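Local coordinates for hypothetical protein Atu2648 (Agrobacterium tumefaciens str. C58, PDB 1ZCE), which is of unknown function, but carries an EVE domain of the PUA-like group, and by that kinship may recognise nucleic acid, at residues F12-E17 with T25-T30; K49-H54 with L59-I64. One frame throughout, in Å; residues are numbered along the deposited sequence.

Contact 1: residues F12-E17 with T25-T30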
loop_
_atom_site.group_PDB
_atom_site.type_symbol
_atom_site.label_atom_id
_atom_site.label_comp_id
_atom_site.label_asym_id
_atom_site.label_seq_id
_atom_site.Cartn_x
_atom_site.Cartn_y
_atom_site.Cartn_z
ATOM N N PHE A 12 12.784 3.680 7.817
ATOM C CA PHE A 12 14.233 3.842 7.840
ATOM C C PHE A 12 14.784 3.696 6.421
ATOM O O PHE A 12 15.778 4.327 6.054
ATOM C CB PHE A 12 14.849 2.793 8.771
ATOM C CG PHE A 12 16.322 2.968 8.999
ATOM C CD1 PHE A 12 17.247 2.522 8.062
ATOM C CD2 PHE A 12 16.785 3.594 10.153
ATOM C CE1 PHE A 12 18.613 2.692 8.272
ATOM C CE2 PHE A 12 18.148 3.770 10.372
ATOM C CZ PHE A 12 19.064 3.319 9.429
ATOM N N LYS A 13 14.115 2.872 5.619
ATOM C CA LYS A 13 14.527 2.629 4.241
ATOM C C LYS A 13 13.800 3.536 3.257
ATOM O O LYS A 13 14.426 4.204 2.434
ATOM C CB LYS A 13 14.266 1.167 3.868
ATOM C CG LYS A 13 15.175 0.172 4.571
ATOM C CD LYS A 13 14.823 -1.259 4.199
ATOM C CE LYS A 13 15.888 -2.228 4.690
ATOM N NZ LYS A 13 16.145 -2.080 6.147
ATOM N N TRP A 14 12.476 3.547 3.339
ATOM C CA TRP A 14 11.662 4.360 2.448
ATOM C C TRP A 14 10.449 4.876 3.212
ATOM O O TRP A 14 9.486 4.143 3.450
ATOM C CB TRP A 14 11.225 3.527 1.243
ATOM C CG TRP A 14 10.558 4.344 0.190
ATOM C CD1 TRP A 14 9.235 4.338 -0.140
ATOM C CD2 TRP A 14 11.182 5.314 -0.661
ATOM N NE1 TRP A 14 8.993 5.244 -1.142
ATOM C CE2 TRP A 14 10.171 5.858 -1.482
ATOM C CE3 TRP A 14 12.496 5.777 -0.807
ATOM C CZ2 TRP A 14 10.435 6.847 -2.442
ATOM C CZ3 TRP A 14 12.760 6.757 -1.760
ATOM C CH2 TRP A 14 11.733 7.281 -2.564
ATOM N N SER A 15 10.505 6.147 3.592
ATOM C CA SER A 15 9.432 6.761 4.360
ATOM C C SER A 15 8.383 7.440 3.498
ATOM O O SER A 15 8.593 7.703 2.311
ATOM C CB SER A 15 10.005 7.802 5.318
ATOM O OG SER A 15 10.491 8.909 4.581
ATOM N N TRP A 16 7.255 7.737 4.129
ATOM C CA TRP A 16 6.153 8.416 3.475
ATOM C C TRP A 16 6.637 9.771 2.952
ATOM O O TRP A 16 6.250 10.199 1.867
ATOM C CB TRP A 16 5.008 8.593 4.477
ATOM C CG TRP A 16 3.871 9.424 3.988
ATOM C CD1 TRP A 16 3.348 10.521 4.605
ATOM C CD2 TRP A 16 3.104 9.230 2.795
ATOM N NE1 TRP A 16 2.305 11.026 3.873
ATOM C CE2 TRP A 16 2.132 10.252 2.754
ATOM C CE3 TRP A 16 3.144 8.291 1.752
ATOM C CZ2 TRP A 16 1.204 10.369 1.716
ATOM C CZ3 TRP A 16 2.218 8.406 0.716
ATOM C CH2 TRP A 16 1.263 9.440 0.708
ATOM N N GLU A 17 7.489 10.444 3.719
ATOM C CA GLU A 17 8.010 11.738 3.292
ATOM C C GLU A 17 8.796 11.577 1.993
ATOM O O GLU A 17 8.668 12.389 1.080
ATOM C CB GLU A 17 8.900 12.342 4.380
ATOM C CG GLU A 17 8.147 12.783 5.629
ATOM C CD GLU A 17 7.273 14.004 5.395
ATOM O OE1 GLU A 17 6.522 14.383 6.319
ATOM O OE2 GLU A 17 7.340 14.589 4.293
ATOM N N THR A 25 6.173 11.572 -10.386
ATOM C CA THR A 25 7.122 10.636 -10.988
ATOM C C THR A 25 6.919 9.256 -10.369
ATOM O O THR A 25 7.124 8.233 -11.021
ATOM C CB THR A 25 8.581 11.078 -10.742
ATOM O OG1 THR A 25 8.818 12.331 -11.395
ATOM C CG2 THR A 25 9.557 10.037 -11.277
ATOM N N GLY A 26 6.515 9.241 -9.104
ATOM C CA GLY A 26 6.285 7.983 -8.422
ATOM C C GLY A 26 7.561 7.272 -8.028
ATOM O O GLY A 26 8.663 7.809 -8.158
ATOM N N GLU A 27 7.398 6.045 -7.547
ATOM C CA GLU A 27 8.513 5.223 -7.110
ATOM C C GLU A 27 8.297 3.771 -7.518
ATOM O O GLU A 27 7.230 3.205 -7.283
ATOM C CB GLU A 27 8.642 5.306 -5.588
ATOM C CG GLU A 27 9.740 4.441 -4.993
ATOM C CD GLU A 27 11.127 4.988 -5.256
ATOM O OE1 GLU A 27 12.112 4.324 -4.867
ATOM O OE2 GLU A 27 11.237 6.084 -5.842
ATOM N N GLU A 28 9.310 3.173 -8.135
ATOM C CA GLU A 28 9.239 1.777 -8.541
ATOM C C GLU A 28 9.241 0.969 -7.248
ATOM O O GLU A 28 10.102 1.171 -6.387
ATOM C CB GLU A 28 10.460 1.409 -9.388
ATOM C CG GLU A 28 10.395 0.003 -9.959
ATOM C CD GLU A 28 11.679 -0.428 -10.647
ATOM O OE1 GLU A 28 11.697 -1.545 -11.204
ATOM O OE2 GLU A 28 12.665 0.337 -10.625
ATOM N N TRP A 29 8.284 0.057 -7.101
ATOM C CA TRP A 29 8.200 -0.729 -5.874
ATOM C C TRP A 29 9.081 -1.975 -5.924
ATOM O O TRP A 29 8.601 -3.109 -5.947
ATOM C CB TRP A 29 6.746 -1.111 -5.587
ATOM C CG TRP A 29 6.468 -1.176 -4.126
ATOM C CD1 TRP A 29 6.065 -2.265 -3.412
ATOM C CD2 TRP A 29 6.632 -0.114 -3.182
ATOM N NE1 TRP A 29 5.969 -1.949 -2.079
ATOM C CE2 TRP A 29 6.312 -0.632 -1.909
ATOM C CE3 TRP A 29 7.021 1.229 -3.287
ATOM C CZ2 TRP A 29 6.370 0.142 -0.745
ATOM C CZ3 TRP A 29 7.080 2.003 -2.130
ATOM C CH2 TRP A 29 6.755 1.455 -0.876
ATOM N N THR A 30 10.387 -1.734 -5.907
ATOM C CA THR A 30 11.397 -2.784 -5.990
ATOM C C THR A 30 11.627 -3.557 -4.699
ATOM O O THR A 30 11.167 -3.163 -3.631
ATOM C CB THR A 30 12.750 -2.188 -6.399
ATOM O OG1 THR A 30 13.168 -1.250 -5.400
ATOM C CG2 THR A 30 12.635 -1.470 -7.727
#

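Contact 2: residues K49-H54 with L59-I64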
loop_
_atom_site.group_PDB
_atom_site.type_symbol
_atom_site.label_atom_id
_atom_site.label_comp_id
_atom_site.label_asym_id
_atom_site.label_seq_id
_atom_site.Cartn_x
_atom_site.Cartn_y
_atom_site.Cartn_z
ATOM N N LYS A 49 -6.053 2.591 -5.722
ATOM C CA LYS A 49 -5.626 3.268 -4.509
ATOM C C LYS A 49 -5.229 2.276 -3.429
ATOM O O LYS A 49 -5.702 1.138 -3.400
ATOM C CB LYS A 49 -6.751 4.168 -4.002
ATOM C CG LYS A 49 -7.244 5.178 -5.027
ATOM C CD LYS A 49 -6.143 6.143 -5.440
ATOM C CE LYS A 49 -6.662 7.262 -6.343
ATOM N NZ LYS A 49 -7.248 6.771 -7.619
ATOM N N GLY A 50 -4.343 2.713 -2.544
ATOM C CA GLY A 50 -3.897 1.849 -1.474
ATOM C C GLY A 50 -3.292 2.616 -0.319
ATOM O O GLY A 50 -3.073 3.834 -0.394
ATOM N N PHE A 51 -3.023 1.892 0.758
ATOM C CA PHE A 51 -2.441 2.485 1.953
ATOM C C PHE A 51 -0.934 2.346 1.980
ATOM O O PHE A 51 -0.385 1.322 1.570
ATOM C CB PHE A 51 -2.992 1.821 3.217
ATOM C CG PHE A 51 -4.455 2.057 3.448
ATOM C CD1 PHE A 51 -4.995 3.335 3.346
ATOM C CD2 PHE A 51 -5.285 1.007 3.814
ATOM C CE1 PHE A 51 -6.343 3.564 3.610
ATOM C CE2 PHE A 51 -6.631 1.226 4.081
ATOM C CZ PHE A 51 -7.163 2.509 3.979
ATOM N N PHE A 52 -0.271 3.397 2.443
ATOM C CA PHE A 52 1.173 3.382 2.608
ATOM C C PHE A 52 1.276 3.178 4.123
ATOM O O PHE A 52 0.856 4.033 4.910
ATOM C CB PHE A 52 1.783 4.717 2.170
ATOM C CG PHE A 52 3.291 4.713 2.090
ATOM C CD1 PHE A 52 4.068 4.887 3.234
ATOM C CD2 PHE A 52 3.936 4.557 0.864
ATOM C CE1 PHE A 52 5.467 4.917 3.155
ATOM C CE2 PHE A 52 5.336 4.584 0.774
ATOM C CZ PHE A 52 6.100 4.762 1.918
ATOM N N TYR A 53 1.811 2.027 4.512
ATOM C CA TYR A 53 1.927 1.638 5.910
ATOM C C TYR A 53 3.368 1.512 6.349
ATOM O O TYR A 53 4.153 0.808 5.711
ATOM C CB TYR A 53 1.202 0.301 6.113
ATOM C CG TYR A 53 1.345 -0.312 7.487
ATOM C CD1 TYR A 53 2.348 -1.244 7.760
ATOM C CD2 TYR A 53 0.466 0.025 8.511
ATOM C CE1 TYR A 53 2.469 -1.826 9.025
ATOM C CE2 TYR A 53 0.579 -0.548 9.773
ATOM C CZ TYR A 53 1.579 -1.471 10.023
ATOM O OH TYR A 53 1.679 -2.023 11.277
ATOM N N HIS A 54 3.720 2.206 7.426
ATOM C CA HIS A 54 5.077 2.130 7.949
ATOM C C HIS A 54 5.215 0.858 8.775
ATOM O O HIS A 54 4.552 0.688 9.800
ATOM C CB HIS A 54 5.395 3.358 8.804
ATOM C CG HIS A 54 5.821 4.553 8.011
ATOM N ND1 HIS A 54 5.897 5.818 8.554
ATOM C CD2 HIS A 54 6.220 4.676 6.721
ATOM C CE1 HIS A 54 6.323 6.666 7.636
ATOM N NE2 HIS A 54 6.527 5.998 6.515
ATOM N N LEU A 59 4.460 1.638 12.505
ATOM C CA LEU A 59 3.329 0.722 12.580
ATOM C C LEU A 59 1.989 1.427 12.417
ATOM O O LEU A 59 1.062 1.221 13.196
ATOM C CB LEU A 59 3.377 -0.052 13.903
ATOM C CG LEU A 59 4.728 -0.721 14.176
ATOM C CD1 LEU A 59 4.678 -1.453 15.507
ATOM C CD2 LEU A 59 5.079 -1.685 13.051
ATOM N N ASP A 60 1.892 2.264 11.391
ATOM C CA ASP A 60 0.655 2.975 11.128
ATOM C C ASP A 60 0.459 3.321 9.660
ATOM O O ASP A 60 1.413 3.378 8.877
ATOM C CB ASP A 60 0.566 4.250 11.983
ATOM C CG ASP A 60 1.808 5.131 11.893
ATOM O OD1 ASP A 60 1.783 6.222 12.504
ATOM O OD2 ASP A 60 2.800 4.760 11.234
ATOM N N VAL A 61 -0.803 3.513 9.293
ATOM C CA VAL A 61 -1.168 3.896 7.936
ATOM C C VAL A 61 -1.007 5.410 7.908
ATOM O O VAL A 61 -1.747 6.132 8.583
ATOM C CB VAL A 61 -2.630 3.517 7.619
ATOM C CG1 VAL A 61 -3.017 4.037 6.238
ATOM C CG2 VAL A 61 -2.795 2.004 7.676
ATOM N N VAL A 62 -0.051 5.889 7.119
ATOM C CA VAL A 62 0.247 7.311 7.063
ATOM C C VAL A 62 -0.168 8.046 5.803
ATOM O O VAL A 62 -0.149 9.273 5.774
ATOM C CB VAL A 62 1.752 7.542 7.282
ATOM C CG1 VAL A 62 2.133 7.101 8.678
ATOM C CG2 VAL A 62 2.558 6.759 6.248
ATOM N N GLY A 63 -0.543 7.316 4.763
ATOM C CA GLY A 63 -0.942 7.984 3.541
ATOM C C GLY A 63 -1.619 7.078 2.542
ATOM O O GLY A 63 -1.708 5.864 2.736
ATOM N N ILE A 64 -2.119 7.691 1.478
ATOM C CA ILE A 64 -2.771 6.966 0.403
ATOM C C ILE A 64 -1.951 7.168 -0.866
ATOM O O ILE A 64 -1.475 8.274 -1.149
ATOM C CB ILE A 64 -4.205 7.479 0.177
ATOM C CG1 ILE A 64 -5.055 7.156 1.410
ATOM C CG2 ILE A 64 -4.801 6.846 -1.078
ATOM C CD1 ILE A 64 -6.509 7.601 1.310
HETATM O O HOH W 1 5.026 6.566 11.063
#

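Contact 1: residues F12-E17 with T25-T30
Glu27 OE2 forms a salt bridge with Lys22 NZ, which also bonds to Gly26 O, so one lysine from helix 16-22 grips two successive residues. The Glu27 carboxylate is meanwhile stacked on the Trp14 indole, OE2 lying 3.5 Å from Trp14 CH2. It is laid over one face of the ring, its plane turned only 20° from the indole, with OE1 riding above the rim rather than over the centre. The closest approach is Glu27 CD to Trp14 CZ2, 3.4 Å, and Glu27 CG lies 3.6 Å from the same ring carbon. The CG methylene and the carboxylate thus both lie over the benzo part of the indole. The bend at the second torsion of Glu27 (chi2 73°) swings the carboxylate over the ring. No hydrogen bond joins the two segments directly, and the union rests on Trp14, which Glu27 and Trp29 meet at different atoms. Trp29 CZ3 comes to 3.7 Å from Trp14 CD1, on the pyrrole side. These indoles are steeply inclined, with planes at 75° and the Trp14 five-membered and Trp29 six-membered ring centroids 5.6 Å apart, an oblique meeting. Trp14 NE1 meets Gln19 OE1, which ties the ring to the same helix. The backbones stay well separated, Trp14 CA lying 10.1 Å from Glu27 CA, so side chains alone span the gap. Trp29 centres an inverse gamma turn, its Thr30 N to Glu28 O bond weak, just after the short strand 27-28. Ser15 N-caps helix 16-22 through OG to Met18 N. The arrangement thus packs the loop leading into a capped helix against an outermost strand of the mixed sheet in this EVE domain.

Contact 2: residues K49-H54 with L59-I64
His54 meets Val62 through its ring face: CG2 of the valine stands 4.0 Å from the imidazole centroid, only 8° off the normal, a CH-pi contact. At the ring edge and in its plane, a water lies 2.8 Å from His54 ND1. The same water donates to Asp60 OD2 at 2.9 Å, linking ring and carboxylate, while NE2 is engaged by the backbone N of Trp16. Tyr53 is directed to the other side of the sheet. With CG anti to the backbone N (chi1 174°), its ring runs alongside the opposing main chain, CD2 lying 3.5 Å from Asp60 C and the hydroxyl OH 3.5 Å from Leu59 CA. Strands 49-54 and 60-73 form an antiparallel beta hairpin in the central sheet, and a classic beta bulge sets both Val62 and Gly63 opposite Phe52. The evidence is a pair of bonds: Phe52 N to Gly63 O is 2.9 Å and nearly straight (167°), and Val62 N reaches Phe52 O at 3.0 Å. Past the bulge, Ile64 forms a non-hydrogen-bonded pair with Phe51, and its CA makes a C-H...O contact of 3.2 Å with Gly50 O. Its side chain shares the face of Phe51, Tyr53 and Val61, where Tyr130 of helix 127-136 touches both Phe51 and Ile64.

Overall arrangement
From the N terminus, strand 4-9 leads into the loop that enters helix 16-22; contact 1 closes round that helix when the chain arrives at edge strand 27-28. Helix 35-42 follows, and only then does contact 2 close the hairpin of strands 49-54 and 60-73. The two loops are in series and neither encloses the other. Their centres are 12 Å apart, yet they touch through Trp16, whose CB lies 3.5 Å from Val62 CG2 and whose CH2 lies 3.5 Å from Ile64 O. The start of helix 16-22 is thereby set on the hairpin, while residues 25-30 join the same sheet beyond strand 84-99.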